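PDB 2AZ4: hypothetical protein EF2904 from Enterococcus faecalis, which is of unknown function but binds two zinc ions in a metallo-beta-lactamase fold and is probably a hydrolase, perhaps an exonuclease acting on RNA. Local coordinates for residues Phe33-Thr38 with Ile184-Asp189; Asn150-Val155 with Ser159-Pro164; Ala174-Thr179 with Cys204-His209; Leu406-Leu411 with Arg418-Arg423. All blocks are in the same frame, centred on the assembly; numbering follows the deposited sequence.

Interactions 1, 2 and 3 all touch one mixed sheet, whose strands 158-164, 173-179 and 182-186 lie side by side, interaction 1 joining it to the facing sheet; interaction 4 lies at its far edge strand, 417-418, and the loops beside it. Interaction 1 is buried beside the zinc pair and combines aromatic packing with one side-chain hydrogen bond. Interaction 2 is a hairpin at the sheet's other edge, partly buried and held mainly by backbone bonds. Interaction 3 sets Leu176 of the sheet against Lys206 and Ala207 of a helix, and meets interaction 2 through the Glu161-Lys206 salt bridge. Interaction 4 is a surface contact in which an arginine, not a strand neighbour, takes up backbone carbonyls.

Interaction 1 (Phe33-Thr38 with Ile184-Asp189); sequences FFDFGT and ITYTGD. With ZN (zinc ion), chain C; ZN (zinc ion), chain D.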
loop_
_atom_site.group_PDB
_atom_site.type_symbol
_atom_site.label_atom_id
_atom_site.label_comp_id
_atom_site.label_asym_id
_atom_site.label_seq_id
_atom_site.Cartn_x
_atom_site.Cartn_y
_atom_site.Cartn_z
ATOM N N PHE A 33 -11.438 -3.428 13.868
ATOM C CA PHE A 33 -11.654 -2.672 12.647
ATOM C C PHE A 33 -10.407 -2.837 11.790
ATOM O O PHE A 33 -9.313 -3.040 12.335
ATOM C CB PHE A 33 -11.866 -1.166 12.924
ATOM C CG PHE A 33 -13.101 -0.835 13.780
ATOM C CD1 PHE A 33 -14.247 -0.301 13.198
ATOM C CD2 PHE A 33 -13.087 -1.011 15.151
ATOM C CE1 PHE A 33 -15.383 0.018 13.992
ATOM C CE2 PHE A 33 -14.226 -0.703 15.948
ATOM C CZ PHE A 33 -15.357 -0.185 15.355
ATOM N N PHE A 34 -10.584 -2.713 10.473
ATOM C CA PHE A 34 -9.516 -2.784 9.464
ATOM C C PHE A 34 -10.113 -2.379 8.121
ATOM O O PHE A 34 -11.272 -2.669 7.855
ATOM C CB PHE A 34 -8.935 -4.205 9.350
ATOM C CG PHE A 34 -9.985 -5.290 9.203
ATOM C CD1 PHE A 34 -10.514 -5.930 10.328
ATOM C CD2 PHE A 34 -10.449 -5.666 7.939
ATOM C CE1 PHE A 34 -11.484 -6.908 10.207
ATOM C CE2 PHE A 34 -11.419 -6.670 7.806
ATOM C CZ PHE A 34 -11.942 -7.279 8.931
ATOM N N ASP A 35 -9.362 -1.672 7.279
ATOM C CA ASP A 35 -8.148 -0.956 7.666
ATOM C C ASP A 35 -8.568 0.422 8.196
ATOM O O ASP A 35 -9.535 0.508 8.965
ATOM C CB ASP A 35 -7.199 -0.869 6.455
ATOM C CG ASP A 35 -6.634 -2.234 6.066
ATOM O OD1 ASP A 35 -6.270 -3.008 6.989
ATOM O OD2 ASP A 35 -6.515 -2.539 4.855
ATOM N N PHE A 36 -7.860 1.488 7.811
ATOM C CA PHE A 36 -8.125 2.826 8.364
ATOM C C PHE A 36 -7.648 3.973 7.438
ATOM O O PHE A 36 -6.940 4.876 7.874
ATOM C CB PHE A 36 -7.480 2.961 9.759
ATOM C CG PHE A 36 -8.336 3.708 10.738
ATOM C CD1 PHE A 36 -9.513 3.134 11.223
ATOM C CD2 PHE A 36 -7.990 4.975 11.158
ATOM C CE1 PHE A 36 -10.323 3.813 12.123
ATOM C CE2 PHE A 36 -8.799 5.678 12.070
ATOM C CZ PHE A 36 -9.967 5.099 12.545
ATOM N N GLY A 37 -8.013 3.892 6.157
ATOM C CA GLY A 37 -7.759 4.957 5.211
ATOM C C GLY A 37 -9.049 5.702 4.978
ATOM O O GLY A 37 -10.057 5.441 5.645
ATOM N N THR A 38 -9.020 6.645 4.057
ATOM C CA THR A 38 -10.220 7.376 3.678
ATOM C C THR A 38 -10.592 6.955 2.279
ATOM O O THR A 38 -9.745 6.447 1.536
ATOM C CB THR A 38 -10.019 8.934 3.727
ATOM O OG1 THR A 38 -9.205 9.357 2.627
ATOM C CG2 THR A 38 -9.363 9.355 5.024
ATOM N N ILE A 184 -13.278 -16.114 9.612
ATOM C CA ILE A 184 -13.391 -15.244 8.450
ATOM C C ILE A 184 -12.012 -14.668 8.076
ATOM O O ILE A 184 -11.090 -14.709 8.868
ATOM C CB ILE A 184 -14.459 -14.153 8.651
ATOM C CG1 ILE A 184 -14.023 -13.129 9.701
ATOM C CG2 ILE A 184 -15.816 -14.803 9.008
ATOM C CD1 ILE A 184 -14.974 -11.956 9.802
ATOM N N THR A 185 -11.882 -14.161 6.859
ATOM C CA THR A 185 -10.588 -13.814 6.315
ATOM C C THR A 185 -10.688 -12.530 5.515
ATOM O O THR A 185 -11.603 -12.372 4.714
ATOM C CB THR A 185 -10.076 -14.949 5.387
ATOM O OG1 THR A 185 -9.969 -16.163 6.147
ATOM C CG2 THR A 185 -8.720 -14.594 4.817
ATOM N N TYR A 186 -9.731 -11.626 5.747
ATOM C CA TYR A 186 -9.610 -10.369 5.035
ATOM C C TYR A 186 -8.291 -10.410 4.285
ATOM O O TYR A 186 -7.254 -10.546 4.908
ATOM C CB TYR A 186 -9.603 -9.223 6.041
ATOM C CG TYR A 186 -9.290 -7.879 5.423
ATOM C CD1 TYR A 186 -10.059 -7.370 4.360
ATOM C CD2 TYR A 186 -8.197 -7.127 5.869
ATOM C CE1 TYR A 186 -9.767 -6.120 3.793
ATOM C CE2 TYR A 186 -7.894 -5.888 5.309
ATOM C CZ TYR A 186 -8.681 -5.387 4.278
ATOM O OH TYR A 186 -8.394 -4.159 3.731
ATOM N N THR A 187 -8.322 -10.324 2.959
ATOM C CA THR A 187 -7.095 -10.544 2.174
ATOM C C THR A 187 -6.110 -9.381 2.225
ATOM O O THR A 187 -4.914 -9.569 1.992
ATOM C CB THR A 187 -7.388 -10.833 0.660
ATOM O OG1 THR A 187 -8.080 -9.721 0.075
ATOM C CG2 THR A 187 -8.199 -12.091 0.501
ATOM N N GLY A 188 -6.624 -8.187 2.500
ATOM C CA GLY A 188 -5.883 -6.961 2.246
ATOM C C GLY A 188 -5.695 -6.884 0.745
ATOM O O GLY A 188 -6.532 -7.401 -0.020
ATOM N N ASP A 189 -4.613 -6.243 0.322
ATOM C CA ASP A 189 -4.185 -6.252 -1.071
ATOM C C ASP A 189 -3.132 -7.325 -1.258
ATOM O O ASP A 189 -2.295 -7.505 -0.372
ATOM C CB ASP A 189 -3.543 -4.910 -1.413
ATOM C CG ASP A 189 -4.533 -3.800 -1.562
ATOM O OD1 ASP A 189 -5.757 -3.995 -1.386
ATOM O OD2 ASP A 189 -4.077 -2.695 -1.877
HETATM ZN ZN ZN C . -1.946 -1.617 -1.721
HETATM ZN ZN ZN D . -5.376 -0.860 -1.843
HETATM O O HOH W 1 -2.297 -0.998 -3.795
HETATM O O HOH W 2 -3.315 0.242 -1.829
HETATM O O HOH W 3 -4.970 -0.563 -4.129
#
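Behind the dinuclear zinc site, Tyr186 holds the second-shell Asp35 from the facing sheet. Its OH donates to Asp35 OD2 at 2.7 Å, with the acceptor lying at the edge of the phenol ring and the hydroxyl standing well above the carboxylate plane. OD2 also accepts from ND1 of the zinc ligand His97, and OD1 takes the backbone NH of Ser91, so the carboxylate is gripped at both oxygens, consistent with a part in orienting His97. A cis peptide joins Phe34 to Asp35. Tyr186 CG lies anti to the backbone N (chi1 172°), which carries its ring toward Phe34. There Phe34 CD2 rests 3.4 Å from Tyr186 CD2, over one face of the tyrosine; the ring planes are inclined by 39°. Gly188 N covers the opposite face, where the chain turns with positive phi, a conformation easy for a residue lacking CB. Tyrosine suits a place with a phenyl ring on one face, a backbone amide on the other and a carboxylate at its hydroxyl end. Just beyond, Asp189 OD2 bridges the zinc ions, 2.2 Å from the chain D zinc and 2.4 Å from the chain C zinc, and water 2 bridges them too. Such a bridging aspartate is seen in metallo-beta-lactamase-fold hydrolases and nucleases such as glyoxalase II and RNase J.

Interaction 2 (Asn150-Val155 with Ser159-Pro164); sequences NDVIKV and SVEIVP
Ile153 and Val160 form the hydrogen-bonded pair of this antiparallel hairpin: Ile153 N gives to Val160 O and Val160 N to Ile153 O, both at 2.8 Å. The ladder continues as Ile162 N meets Asp151 O at 3.0 Å, nearly straight (166°), and ends with Asn150 N on Ile162 O, a more bent bond (130°). Between these rungs, Val152 CA closes on Val160 O at 3.2 Å, a CA-H...O contact of the non-hydrogen-bonded position. Val152, a branched residue well suited to a strand, spreads its two methyls: CG1 touches Ser159 OG and CG2 lies 3.9 Å from Glu161 CG. The extended Glu161 chain passes obliquely alongside Asn150, OE2 3.6 Å from Asn150 CB, to its salt-bridge partner Lys206. Asn150 OD1 comes up to Pro164 CD at 3.6 Å, and Asp151 OD2 accepts from Asn148 N. Strand 152-155 is outermost in its sheet, with 158-164 bonded onward to 173-179. Ile153 and Val160 face Phe89 of strand 85-89 in the other sheet, whereas Val163 meets helix 197-207.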
loop_
_atom_site.group_PDB
_atom_site.type_symbol
_atom_site.label_atom_id
_atom_site.label_comp_id
_atom_site.label_asym_id
_atom_site.label_seq_id
_atom_site.Cartn_x
_atom_site.Cartn_y
_atom_site.Cartn_z
ATOM N N ASN A 150 2.657 -13.964 11.257
ATOM C CA ASN A 150 1.773 -14.981 11.841
ATOM C C ASN A 150 1.492 -14.815 13.340
ATOM O O ASN A 150 1.041 -15.762 13.985
ATOM C CB ASN A 150 2.263 -16.401 11.526
ATOM C CG ASN A 150 2.593 -16.599 10.047
ATOM O OD1 ASN A 150 1.741 -16.458 9.180
ATOM N ND2 ASN A 150 3.832 -16.933 9.765
ATOM N N ASP A 151 1.738 -13.625 13.895
ATOM C CA ASP A 151 1.378 -13.370 15.306
ATOM C C ASP A 151 -0.133 -13.390 15.447
ATOM O O ASP A 151 -0.848 -13.011 14.507
ATOM C CB ASP A 151 1.892 -12.008 15.802
ATOM C CG ASP A 151 3.394 -11.997 16.107
ATOM O OD1 ASP A 151 4.029 -13.076 16.203
ATOM O OD2 ASP A 151 3.945 -10.885 16.269
ATOM N N VAL A 152 -0.604 -13.822 16.621
ATOM C CA VAL A 152 -2.008 -13.869 16.938
ATOM C C VAL A 152 -2.263 -12.857 18.070
ATOM O O VAL A 152 -1.588 -12.864 19.120
ATOM C CB VAL A 152 -2.465 -15.312 17.349
ATOM C CG1 VAL A 152 -3.949 -15.348 17.758
ATOM C CG2 VAL A 152 -2.208 -16.306 16.212
ATOM N N ILE A 153 -3.206 -11.971 17.826
ATOM C CA ILE A 153 -3.654 -11.007 18.831
ATOM C C ILE A 153 -5.045 -11.404 19.276
ATOM O O ILE A 153 -5.891 -11.745 18.441
ATOM C CB ILE A 153 -3.675 -9.552 18.267
ATOM C CG1 ILE A 153 -2.275 -9.111 17.772
ATOM C CG2 ILE A 153 -4.242 -8.547 19.281
ATOM C CD1 ILE A 153 -1.119 -9.226 18.814
ATOM N N LYS A 154 -5.277 -11.318 20.589
ATOM C CA LYS A 154 -6.561 -11.576 21.214
ATOM C C LYS A 154 -7.224 -10.296 21.704
ATOM O O LYS A 154 -6.650 -9.542 22.494
ATOM C CB LYS A 154 -6.385 -12.546 22.374
ATOM C CG LYS A 154 -6.158 -13.960 21.876
ATOM C CD LYS A 154 -5.413 -14.813 22.875
ATOM C CE LYS A 154 -5.401 -16.289 22.448
ATOM N NZ LYS A 154 -4.616 -16.564 21.181
ATOM N N VAL A 155 -8.417 -10.034 21.185
ATOM C CA VAL A 155 -9.173 -8.826 21.510
ATOM C C VAL A 155 -10.475 -9.398 22.036
ATOM O O VAL A 155 -11.324 -9.839 21.249
ATOM C CB VAL A 155 -9.415 -7.955 20.246
ATOM C CG1 VAL A 155 -10.336 -6.760 20.539
ATOM C CG2 VAL A 155 -8.082 -7.492 19.649
ATOM N N SER A 159 -9.882 -13.601 17.986
ATOM C CA SER A 159 -8.485 -13.925 17.747
ATOM C C SER A 159 -8.115 -13.551 16.304
ATOM O O SER A 159 -8.828 -13.893 15.353
ATOM C CB SER A 159 -8.266 -15.414 18.017
ATOM O OG SER A 159 -7.246 -15.938 17.194
ATOM N N VAL A 160 -7.036 -12.793 16.146
ATOM C CA VAL A 160 -6.663 -12.271 14.831
ATOM C C VAL A 160 -5.239 -12.697 14.545
ATOM O O VAL A 160 -4.322 -12.372 15.307
ATOM C CB VAL A 160 -6.772 -10.721 14.746
ATOM C CG1 VAL A 160 -6.440 -10.213 13.326
ATOM C CG2 VAL A 160 -8.144 -10.225 15.197
ATOM N N GLU A 161 -5.063 -13.439 13.466
ATOM C CA GLU A 161 -3.739 -13.803 12.997
ATOM C C GLU A 161 -3.338 -12.904 11.837
ATOM O O GLU A 161 -4.089 -12.763 10.857
ATOM C CB GLU A 161 -3.674 -15.265 12.557
ATOM C CG GLU A 161 -2.214 -15.757 12.319
ATOM C CD GLU A 161 -2.123 -17.247 12.025
ATOM O OE1 GLU A 161 -3.084 -17.968 12.356
ATOM O OE2 GLU A 161 -1.082 -17.702 11.473
ATOM N N ILE A 162 -2.150 -12.304 11.941
ATOM C CA ILE A 162 -1.663 -11.399 10.901
ATOM C C ILE A 162 -0.656 -12.125 10.013
ATOM O O ILE A 162 0.431 -12.508 10.436
ATOM C CB ILE A 162 -1.129 -10.068 11.493
ATOM C CG1 ILE A 162 -0.747 -9.089 10.386
ATOM C CG2 ILE A 162 0.012 -10.317 12.475
ATOM C CD1 ILE A 162 -0.769 -7.616 10.842
ATOM N N VAL A 163 -1.024 -12.309 8.765
ATOM C CA VAL A 163 -0.313 -13.258 7.925
ATOM C C VAL A 163 0.270 -12.482 6.767
ATOM O O VAL A 163 -0.479 -11.779 6.118
ATOM C CB VAL A 163 -1.319 -14.322 7.373
ATOM C CG1 VAL A 163 -0.626 -15.286 6.406
ATOM C CG2 VAL A 163 -1.983 -15.117 8.543
ATOM N N PRO A 164 1.575 -12.648 6.473
ATOM C CA PRO A 164 2.229 -11.936 5.369
ATOM C C PRO A 164 1.695 -12.392 4.024
ATOM O O PRO A 164 1.419 -13.595 3.807
ATOM C CB PRO A 164 3.703 -12.317 5.517
ATOM C CG PRO A 164 3.657 -13.683 6.200
ATOM C CD PRO A 164 2.528 -13.531 7.181
#

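Interaction 3 (Ala174-Thr179 with Cys204-His209); sequences ALLIRT and CEKAKH
This is helix-on-sheet packing: Leu176, near the middle of strand 173-179, meets the last turn of helix 197-207 on the outer side of the sheet, away from the zinc site. Its isobutyl group is placed by a first torsion of -59°, with CG anti to the carbonyl carbon, and the forked end straddles two successive helix residues. CD1 lies 3.7 Å from Lys206 CB, while CD2 approaches Ala207 CB at 4.1 Å. Alanine suits this position because its short side chain lets the helix end come close to the sheet; the backbones are 7.0 Å apart between Leu176 CA and Ala207 CA. Ala207 also touches Ile395 of helix 385-395. Lysine fits the border, offering its methylene root to the leucine and crossing it at about a right angle, while the amine runs on to Glu161 of the adjacent strand. Val163, Phe183 and Thr185 from the flanking strands also touch Leu176. A single water adds a polar link at the rim. It donates to Lys206 O at a short 2.5 Å and accepts weakly from Arg178 NH2 at 2.7 Å, lying in the plane of the guanidinium at its edge. Arg178 also makes a cation-pi contact with Phe183. With no direct hydrogen bond across the segments, the helix end is held here by apolar contact, and the polar links, from exposed Arg178 and Lys206, lie at the border.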
loop_
_atom_site.group_PDB
_atom_site.type_symbol
_atom_site.label_atom_id
_atom_site.label_comp_id
_atom_site.label_asym_id
_atom_site.label_seq_id
_atom_site.Cartn_x
_atom_site.Cartn_y
_atom_site.Cartn_z
ATOM N N ALA A 174 -2.544 -10.120 5.478
ATOM C CA ALA A 174 -3.957 -10.476 5.482
ATOM C C ALA A 174 -4.317 -10.852 6.921
ATOM O O ALA A 174 -3.427 -11.079 7.767
ATOM C CB ALA A 174 -4.198 -11.658 4.548
ATOM N N LEU A 175 -5.610 -10.888 7.227
ATOM C CA LEU A 175 -6.025 -11.177 8.597
ATOM C C LEU A 175 -6.863 -12.438 8.585
ATOM O O LEU A 175 -7.750 -12.585 7.725
ATOM C CB LEU A 175 -6.828 -10.006 9.186
ATOM C CG LEU A 175 -6.220 -8.592 9.107
ATOM C CD1 LEU A 175 -7.198 -7.609 9.711
ATOM C CD2 LEU A 175 -4.848 -8.508 9.857
ATOM N N LEU A 176 -6.565 -13.359 9.504
ATOM C CA LEU A 176 -7.418 -14.511 9.725
ATOM C C LEU A 176 -8.075 -14.269 11.067
ATOM O O LEU A 176 -7.391 -14.159 12.088
ATOM C CB LEU A 176 -6.632 -15.821 9.772
ATOM C CG LEU A 176 -5.784 -16.264 8.584
ATOM C CD1 LEU A 176 -5.237 -17.620 8.930
ATOM C CD2 LEU A 176 -6.586 -16.350 7.342
ATOM N N ILE A 177 -9.396 -14.187 11.055
ATOM C CA ILE A 177 -10.154 -13.739 12.226
ATOM C C ILE A 177 -11.049 -14.844 12.796
ATOM O O ILE A 177 -11.882 -15.387 12.089
ATOM C CB ILE A 177 -10.986 -12.482 11.853
ATOM C CG1 ILE A 177 -10.052 -11.350 11.411
ATOM C CG2 ILE A 177 -11.884 -12.007 13.038
ATOM C CD1 ILE A 177 -10.661 -10.431 10.323
ATOM N N ARG A 178 -10.878 -15.172 14.072
ATOM C CA ARG A 178 -11.727 -16.185 14.671
ATOM C C ARG A 178 -12.473 -15.678 15.896
ATOM O O ARG A 178 -11.894 -14.993 16.744
ATOM C CB ARG A 178 -10.919 -17.447 15.006
ATOM C CG ARG A 178 -10.491 -18.190 13.752
ATOM C CD ARG A 178 -9.684 -19.398 14.122
ATOM N NE ARG A 178 -8.528 -19.577 13.253
ATOM C CZ ARG A 178 -8.477 -20.399 12.208
ATOM N NH1 ARG A 178 -9.533 -21.128 11.868
ATOM N NH2 ARG A 178 -7.359 -20.478 11.499
ATOM N N THR A 179 -13.770 -15.982 15.938
ATOM C CA THR A 179 -14.557 -15.977 17.179
ATOM C C THR A 179 -14.864 -17.453 17.483
ATOM O O THR A 179 -14.600 -18.320 16.634
ATOM C CB THR A 179 -15.845 -15.162 17.026
ATOM O OG1 THR A 179 -16.680 -15.748 16.018
ATOM C CG2 THR A 179 -15.525 -13.732 16.605
ATOM N N CYS A 204 -3.165 -18.704 1.516
ATOM C CA CYS A 204 -4.321 -19.437 0.986
ATOM C C CYS A 204 -4.538 -20.757 1.744
ATOM O O CYS A 204 -5.677 -21.124 2.059
ATOM C CB CYS A 204 -4.120 -19.712 -0.503
ATOM S SG CYS A 204 -4.275 -18.290 -1.575
ATOM N N GLU A 205 -3.438 -21.444 2.056
ATOM C CA GLU A 205 -3.475 -22.677 2.854
ATOM C C GLU A 205 -3.997 -22.458 4.275
ATOM O O GLU A 205 -4.725 -23.300 4.820
ATOM C CB GLU A 205 -2.095 -23.319 2.914
ATOM C CG GLU A 205 -2.021 -24.604 3.761
ATOM C CD GLU A 205 -3.038 -25.669 3.303
ATOM O OE1 GLU A 205 -2.810 -26.267 2.218
ATOM O OE2 GLU A 205 -4.064 -25.895 4.016
ATOM N N LYS A 206 -3.597 -21.352 4.890
ATOM C CA LYS A 206 -4.110 -20.995 6.209
ATOM C C LYS A 206 -5.580 -20.584 6.115
ATOM O O LYS A 206 -6.359 -20.788 7.054
ATOM C CB LYS A 206 -3.284 -19.858 6.794
ATOM C CG LYS A 206 -1.907 -20.263 7.277
ATOM C CD LYS A 206 -1.252 -19.093 8.050
ATOM C CE LYS A 206 -0.130 -19.560 8.947
ATOM N NZ LYS A 206 -0.598 -20.007 10.295
ATOM N N ALA A 207 -5.953 -20.009 4.974
ATOM C CA ALA A 207 -7.300 -19.474 4.787
ATOM C C ALA A 207 -8.292 -20.544 4.294
ATOM O O ALA A 207 -9.489 -20.283 4.218
ATOM C CB ALA A 207 -7.291 -18.295 3.824
ATOM N N LYS A 208 -7.774 -21.717 3.935
ATOM C CA LYS A 208 -8.591 -22.799 3.363
ATOM C C LYS A 208 -9.941 -22.934 4.100
ATOM O O LYS A 208 -9.956 -23.010 5.319
ATOM C CB LYS A 208 -7.825 -24.123 3.479
ATOM C CG LYS A 208 -8.359 -25.254 2.597
ATOM C CD LYS A 208 -7.604 -25.347 1.281
ATOM C CE LYS A 208 -8.399 -26.182 0.285
ATOM N NZ LYS A 208 -7.765 -26.202 -1.060
ATOM N N HIS A 209 -11.045 -22.946 3.360
ATOM C CA HIS A 209 -12.376 -23.279 3.910
ATOM C C HIS A 209 -12.937 -22.201 4.846
ATOM O O HIS A 209 -13.848 -22.470 5.658
ATOM C CB HIS A 209 -12.350 -24.645 4.634
ATOM C CG HIS A 209 -11.945 -25.787 3.755
ATOM N ND1 HIS A 209 -11.172 -26.839 4.209
ATOM C CD2 HIS A 209 -12.219 -26.053 2.453
ATOM C CE1 HIS A 209 -10.981 -27.698 3.222
ATOM N NE2 HIS A 209 -11.615 -27.250 2.152
HETATM O O HOH W 4 -5.746 -21.146 9.485
#

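Interaction 4 (Leu406-Leu411 with Arg418-Arg423); sequences LKPEKL and RILPER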
loop_
_atom_site.group_PDB
_atom_site.type_symbol
_atom_site.label_atom_id
_atom_site.label_comp_id
_atom_site.label_asym_id
_atom_site.label_seq_id
_atom_site.Cartn_x
_atom_site.Cartn_y
_atom_site.Cartn_z
ATOM N N LEU A 406 -14.366 -1.996 -8.259
ATOM C CA LEU A 406 -15.429 -1.281 -8.987
ATOM C C LEU A 406 -16.374 -2.243 -9.744
ATOM O O LEU A 406 -17.385 -1.803 -10.306
ATOM C CB LEU A 406 -14.839 -0.254 -9.964
ATOM C CG LEU A 406 -13.764 0.724 -9.481
ATOM C CD1 LEU A 406 -13.329 1.672 -10.601
ATOM C CD2 LEU A 406 -14.254 1.499 -8.294
ATOM N N LYS A 407 -16.035 -3.536 -9.757
ATOM C CA LYS A 407 -16.830 -4.573 -10.460
ATOM C C LYS A 407 -16.924 -5.858 -9.640
ATOM O O LYS A 407 -16.405 -6.908 -10.038
ATOM C CB LYS A 407 -16.252 -4.844 -11.856
ATOM C CG LYS A 407 -16.151 -3.575 -12.693
ATOM C CD LYS A 407 -15.587 -3.785 -14.074
ATOM C CE LYS A 407 -15.762 -2.490 -14.842
ATOM N NZ LYS A 407 -14.916 -2.434 -16.049
ATOM N N PRO A 408 -17.586 -5.790 -8.476
ATOM C CA PRO A 408 -17.630 -6.954 -7.607
ATOM C C PRO A 408 -18.362 -8.166 -8.219
ATOM O O PRO A 408 -18.099 -9.297 -7.815
ATOM C CB PRO A 408 -18.363 -6.432 -6.363
ATOM C CG PRO A 408 -19.121 -5.278 -6.832
ATOM C CD PRO A 408 -18.322 -4.656 -7.902
ATOM N N GLU A 409 -19.250 -7.938 -9.192
ATOM C CA GLU A 409 -19.989 -9.046 -9.839
ATOM C C GLU A 409 -19.089 -9.921 -10.696
ATOM O O GLU A 409 -19.445 -11.062 -11.000
ATOM C CB GLU A 409 -21.177 -8.531 -10.668
ATOM C CG GLU A 409 -22.298 -8.003 -9.790
ATOM C CD GLU A 409 -23.685 -8.083 -10.421
ATOM O OE1 GLU A 409 -24.067 -7.116 -11.122
ATOM O OE2 GLU A 409 -24.411 -9.081 -10.177
ATOM N N LYS A 410 -17.924 -9.394 -11.069
ATOM C CA LYS A 410 -16.946 -10.161 -11.849
ATOM C C LYS A 410 -16.171 -11.183 -11.003
ATOM O O LYS A 410 -15.571 -12.126 -11.540
ATOM C CB LYS A 410 -16.003 -9.220 -12.589
ATOM C CG LYS A 410 -16.678 -8.434 -13.702
ATOM C CD LYS A 410 -15.689 -7.507 -14.441
ATOM C CE LYS A 410 -14.642 -8.285 -15.244
ATOM N NZ LYS A 410 -15.006 -8.466 -16.692
ATOM N N LEU A 411 -16.190 -11.008 -9.683
ATOM C CA LEU A 411 -15.524 -11.940 -8.779
ATOM C C LEU A 411 -16.460 -13.067 -8.323
ATOM O O LEU A 411 -17.352 -12.850 -7.495
ATOM C CB LEU A 411 -14.910 -11.207 -7.567
ATOM C CG LEU A 411 -13.673 -11.897 -6.981
ATOM C CD1 LEU A 411 -12.480 -11.888 -7.973
ATOM C CD2 LEU A 411 -13.273 -11.295 -5.621
ATOM N N ARG A 418 -21.959 -16.039 -2.549
ATOM C CA ARG A 418 -21.356 -14.729 -2.693
ATOM C C ARG A 418 -22.279 -13.653 -2.151
ATOM O O ARG A 418 -23.504 -13.741 -2.308
ATOM C CB ARG A 418 -21.038 -14.446 -4.157
ATOM C CG ARG A 418 -20.309 -13.133 -4.384
ATOM C CD ARG A 418 -19.965 -12.964 -5.837
ATOM N NE ARG A 418 -21.145 -12.704 -6.653
ATOM C CZ ARG A 418 -21.119 -12.509 -7.973
ATOM N NH1 ARG A 418 -19.970 -12.543 -8.637
ATOM N NH2 ARG A 418 -22.245 -12.271 -8.633
ATOM N N ILE A 419 -21.679 -12.646 -1.510
ATOM C CA ILE A 419 -22.388 -11.457 -1.045
ATOM C C ILE A 419 -21.710 -10.232 -1.629
ATOM O O ILE A 419 -20.497 -10.059 -1.474
ATOM C CB ILE A 419 -22.349 -11.329 0.499
ATOM C CG1 ILE A 419 -23.198 -12.423 1.147
ATOM C CG2 ILE A 419 -22.826 -9.932 0.936
ATOM C CD1 ILE A 419 -23.044 -12.526 2.648
ATOM N N LEU A 420 -22.490 -9.395 -2.304
ATOM C CA LEU A 420 -22.014 -8.127 -2.807
ATOM C C LEU A 420 -22.498 -7.068 -1.828
ATOM O O LEU A 420 -23.694 -6.750 -1.798
ATOM C CB LEU A 420 -22.548 -7.847 -4.209
ATOM C CG LEU A 420 -22.278 -8.894 -5.297
ATOM C CD1 LEU A 420 -22.902 -8.460 -6.596
ATOM C CD2 LEU A 420 -20.795 -9.171 -5.484
ATOM N N PRO A 421 -21.569 -6.523 -1.014
ATOM C CA PRO A 421 -21.974 -5.661 0.097
ATOM C C PRO A 421 -22.312 -4.249 -0.353
ATOM O O PRO A 421 -21.835 -3.777 -1.392
ATOM C CB PRO A 421 -20.741 -5.657 1.005
ATOM C CG PRO A 421 -19.587 -5.847 0.079
ATOM C CD PRO A 421 -20.102 -6.673 -1.099
ATOM N N GLU A 422 -23.156 -3.586 0.425
ATOM C CA GLU A 422 -23.339 -2.162 0.239
ATOM C C GLU A 422 -22.887 -1.423 1.496
ATOM O O GLU A 422 -22.716 -2.021 2.554
ATOM C CB GLU A 422 -24.783 -1.815 -0.146
ATOM C CG GLU A 422 -25.805 -2.007 0.944
ATOM C CD GLU A 422 -27.238 -1.812 0.435
ATOM O OE1 GLU A 422 -28.088 -1.351 1.237
ATOM O OE2 GLU A 422 -27.505 -2.109 -0.760
ATOM N N ARG A 423 -22.693 -0.122 1.363
ATOM C CA ARG A 423 -22.214 0.678 2.467
ATOM C C ARG A 423 -23.171 0.569 3.661
ATOM O O ARG A 423 -24.389 0.667 3.499
ATOM C CB ARG A 423 -22.015 2.118 2.007
ATOM C CG ARG A 423 -21.524 3.030 3.097
ATOM C CD ARG A 423 -21.602 4.467 2.673
ATOM N NE ARG A 423 -21.160 5.318 3.773
ATOM C CZ ARG A 423 -19.897 5.667 3.982
ATOM N NH1 ARG A 423 -19.589 6.434 5.031
ATOM N NH2 ARG A 423 -18.940 5.239 3.149
#
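The guanidinium of Arg418 presents its edge to two backbone carbonyls, Glu409 O and Leu411 O, while the Glu409 carboxylate stands well out of its plane. NH1 makes both bonds: to Leu411 O at 2.9 Å, nearly straight (169°) and in the guanidinium plane, and to Glu409 O at 2.8 Å, more bent and tilted from that plane. In each case the nitrogen sits above the plane of the carbonyl it meets. Arginine suits this spot because its long chain, straight through its first two torsions and bent at chi3 (71°), brings a multiple donor to carbonyls at the end of the 3-10 turn 408-410. Glu409 OE2 remains 4.2 Å from Arg418 NH2, beyond a salt bridge, with no N-H aimed at it, so attraction there would be electrostatic. Beside this polar pair Leu420 supplies the apolar half. Its CD2 rests 3.8 Å from Pro408 CB, and CD1 lies against Glu409 CG, the two side chains crossing at about a right angle. Pro408, Leu411 and Leu420 all reach Pro402 of strand 399-403, and Leu411 turns further inward against Leu388 and Ile392 of helix 385-395. The turn before edge strand 417-418 is thereby joined to the strand's last residue and the loop that follows, beside the sheet's edge.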